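Local atomic coordinates of Arf-GAP domain and FG repeat-containing protein 1 (Homo sapiens, PDB entry 2OLM), a protein that serves as a cofactor of HIV-1 Rev, moving viral RNA from the nuclear periphery to the cytoplasm, and is required for vesicle docking or fusion during acrosome biogenesis. Residues C31-P36 against P104-P109. Residues are numbered along the deposited sequence; the frame is centred on the assembly and turned at random.
With ZN (zinc ion), chain B.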
ATOM      1  N   CYS A  31      15.811  14.351   7.079  1.00 10.15           N
ATOM      2  CA  CYS A  31      16.718  14.916   6.062  1.00 11.43           C
ATOM      3  C   CYS A  31      16.062  15.729   4.960  1.00 13.36           C
ATOM      4  O   CYS A  31      16.788  16.484   4.270  1.00 15.53           O
ATOM      5  CB  CYS A  31      17.601  13.827   5.443  1.00 13.80           C
ATOM      6  SG  CYS A  31      16.753  12.687   4.316  1.00 12.75           S
ATOM      7  N   ASP A  32      14.760  15.566   4.744  1.00 10.66           N
ATOM      8  CA  ASP A  32      14.033  16.283   3.686  1.00 14.33           C
ATOM      9  C   ASP A  32      14.606  16.012   2.300  1.00 17.52           C
ATOM     10  O   ASP A  32      14.352  16.800   1.379  1.00 23.77           O
ATOM     11  CB  ASP A  32      14.037  17.803   3.972  1.00 15.11           C
ATOM     12  CG  ASP A  32      12.975  18.546   3.195  1.00 20.23           C
ATOM     13  OD1 ASP A  32      11.835  18.108   3.205  1.00 17.95           O
ATOM     14  OD2 ASP A  32      13.307  19.591   2.563  1.00 23.60           O
ATOM     15  N   GLN A  33      15.338  14.912   2.131  1.00 17.41           N
ATOM     16  CA  GLN A  33      16.101  14.695   0.874  1.00 22.44           C
ATOM     17  C   GLN A  33      15.477  13.658   0.001  1.00 24.81           C
ATOM     18  O   GLN A  33      15.815  13.573  -1.181  1.00 25.10           O
ATOM     19  CB  GLN A  33      17.536  14.243   1.147  1.00 23.66           C
ATOM     20  CG  GLN A  33      18.463  15.285   1.726  1.00 29.59           C
ATOM     21  CD  GLN A  33      19.928  14.887   1.647  1.00 32.06           C
ATOM     22  OE1 GLN A  33      20.301  13.748   1.949  1.00 39.29           O
ATOM     23  NE2 GLN A  33      20.772  15.834   1.264  1.00 39.13           N
ATOM     24  N   ARG A  34      14.623  12.818   0.561  1.00 20.72           N
ATOM     25  CA  ARG A  34      13.987  11.794  -0.249  1.00 23.03           C
ATOM     26  C   ARG A  34      12.711  11.297   0.373  1.00 22.51           C
ATOM     27  O   ARG A  34      12.340  11.722   1.469  1.00 19.41           O
ATOM     28  CB  ARG A  34      14.933  10.639  -0.423  1.00 24.62           C
ATOM     29  CG  ARG A  34      15.289  10.007   0.871  1.00 23.02           C
ATOM     30  CD  ARG A  34      16.332   8.963   0.635  1.00 28.14           C
ATOM     31  NE  ARG A  34      17.580   9.549   0.157  1.00 30.45           N
ATOM     32  CZ  ARG A  34      18.564  10.012   0.935  1.00 32.11           C
ATOM     33  NH1 ARG A  34      18.468   9.996   2.269  1.00 29.56           N
ATOM     34  NH2 ARG A  34      19.662  10.516   0.372  1.00 33.62           N
ATOM     35  N   GLY A  35      12.019  10.433  -0.358  1.00 19.43           N
ATOM     36  CA  GLY A  35      10.784   9.859   0.091  1.00 18.52           C
ATOM     37  C   GLY A  35      10.943   8.924   1.274  1.00 17.73           C
ATOM     38  O   GLY A  35      11.968   8.224   1.395  1.00 20.48           O
ATOM     39  N   PRO A  36       9.969   8.954   2.169  1.00 14.75           N
ATOM     40  CA  PRO A  36      10.021   8.038   3.303  1.00 13.79           C
ATOM     41  C   PRO A  36       9.710   6.596   2.944  1.00 13.46           C
ATOM     42  O   PRO A  36       8.890   6.315   2.074  1.00 16.29           O
ATOM     43  CB  PRO A  36       8.989   8.593   4.272  1.00 16.37           C
ATOM     44  CG  PRO A  36       8.114   9.422   3.497  1.00 21.31           C
ATOM     45  CD  PRO A  36       8.822   9.852   2.248  1.00 16.80           C
ATOM     46  N   PRO A 104      23.380  18.818   9.170  1.00 16.87           N
ATOM     47  CA  PRO A 104      24.592  18.071   8.857  1.00 17.22           C
ATOM     48  C   PRO A 104      24.708  17.775   7.364  1.00 18.50           C
ATOM     49  O   PRO A 104      23.748  17.908   6.612  1.00 16.40           O
ATOM     50  CB  PRO A 104      24.369  16.755   9.610  1.00 17.31           C
ATOM     51  CG  PRO A 104      22.915  16.573   9.544  1.00 14.41           C
ATOM     52  CD  PRO A 104      22.301  17.941   9.646  1.00 16.09           C
ATOM     53  N   ASP A 105      25.904  17.338   6.978  1.00 21.23           N
ATOM     54  CA  ASP A 105      26.094  16.618   5.751  1.00 21.77           C
ATOM     55  C   ASP A 105      25.477  15.257   6.025  1.00 19.13           C
ATOM     56  O   ASP A 105      26.019  14.471   6.847  1.00 19.39           O
ATOM     57  CB  ASP A 105      27.594  16.487   5.430  1.00 25.47           C
ATOM     58  CG  ASP A 105      27.878  15.608   4.212  1.00 27.93           C
ATOM     59  OD1 ASP A 105      26.950  15.119   3.530  1.00 24.03           O
ATOM     60  OD2 ASP A 105      29.080  15.403   3.935  1.00 35.05           O
ATOM     61  N   PHE A 106      24.368  14.993   5.364  1.00 18.69           N
ATOM     62  CA  PHE A 106      23.667  13.737   5.582  1.00 19.78           C
ATOM     63  C   PHE A 106      24.401  12.497   5.032  1.00 25.65           C
ATOM     64  O   PHE A 106      23.995  11.368   5.306  1.00 27.52           O
ATOM     65  CB  PHE A 106      22.237  13.840   5.085  1.00 21.32           C
ATOM     66  CG  PHE A 106      21.338  14.659   6.021  1.00 21.55           C
ATOM     67  CD1 PHE A 106      20.799  14.071   7.171  1.00 21.78           C
ATOM     68  CD2 PHE A 106      21.066  16.009   5.764  1.00 21.95           C
ATOM     69  CE1 PHE A 106      19.995  14.813   8.043  1.00 21.92           C
ATOM     70  CE2 PHE A 106      20.245  16.756   6.641  1.00 21.53           C
ATOM     71  CZ  PHE A 106      19.731  16.142   7.784  1.00 20.68           C
ATOM     72  N   ARG A 107      25.491  12.695   4.292  1.00 28.86           N
ATOM     73  CA  ARG A 107      26.277  11.545   3.827  1.00 28.76           C
ATOM     74  C   ARG A 107      27.164  11.024   4.944  1.00 31.13           C
ATOM     75  O   ARG A 107      27.716   9.916   4.831  1.00 30.42           O
ATOM     76  CB  ARG A 107      27.111  11.915   2.582  1.00 27.96           C
ATOM     77  N   ASP A 108      27.290  11.809   6.023  1.00 30.30           N
ATOM     78  CA  ASP A 108      28.113  11.478   7.185  1.00 30.67           C
ATOM     79  C   ASP A 108      27.252  10.978   8.375  1.00 33.27           C
ATOM     80  O   ASP A 108      26.532  11.760   8.990  1.00 29.19           O
ATOM     81  CB  ASP A 108      28.917  12.716   7.602  1.00 33.45           C
ATOM     82  CG  ASP A 108      29.975  12.414   8.655  1.00 36.71           C
ATOM     83  OD1 ASP A 108      29.935  11.322   9.262  1.00 42.06           O
ATOM     84  OD2 ASP A 108      30.842  13.281   8.885  1.00 40.55           O
ATOM     85  N   PRO A 109      27.306   9.673   8.687  1.00 29.87           N
ATOM     86  CA  PRO A 109      26.615   9.140   9.894  1.00 30.05           C
ATOM     87  C   PRO A 109      26.940   9.763  11.269  1.00 29.98           C
ATOM     88  O   PRO A 109      26.030   9.899  12.106  1.00 27.34           O
ATOM     89  CB  PRO A 109      26.980   7.646   9.857  1.00 29.19           C
ATOM     90  CG  PRO A 109      27.173   7.361   8.392  1.00 30.25           C
ATOM     91  CD  PRO A 109      27.921   8.582   7.906  1.00 30.96           C
TER
HETATM   92 ZN    ZN B 201      16.112  10.968   5.694  1.00 11.19          ZN
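Phe106 lays the face of its ring on Cys31, one of the four zinc ligands. The methylene does the touching: Cys31 CB stands 3.6 Å from the centroid of the Phe106 ring and 12° off its normal, a CH-pi contact almost squarely over the middle. The sulfur lies on the same side of the ring but farther up, with Cys31 SG 5.3 Å from the Phe106 centroid, a distant sulfur-aromatic contact. With chi1 at 72°, that sulfur sits between the backbone N and the carbonyl carbon of its own residue and reaches the zinc ion, Cys31 SG to ZN being 2.3 Å. Cys28, Cys48 and Cys51 complete the site. A second touch comes from Gln33, whose extended side chain brings OE1 to 3.7 Å from Phe106 CB, its amide turned 48° from the ring plane; this is van der Waals contact.

On the ring's other face Pro104 CG packs toward the rim, so the phenyl is held between a proline of its own loop and the cysteine. Phe106 also touches Val112 of helix 109-121. It is the second residue of a type I turn from Asp105 to Asp108, where Arg107 N lies 2.9 Å from Asp105 OD1, above the carboxylate plane, in an Asx turn. Asp108, the helix N-cap, accepts the N-H of Gln110 on OD1. On the zinc side, Gln33 N gives a weak bond to Cys31 SG at 3.4 Å, which probably draws off a little of the thiolate's charge.

No hydrogen bond joins the two segments: the C4 zinc finger of this Arf-GAP domain meets the other loop mainly through CH-pi packing beside the metal-bound sulfur.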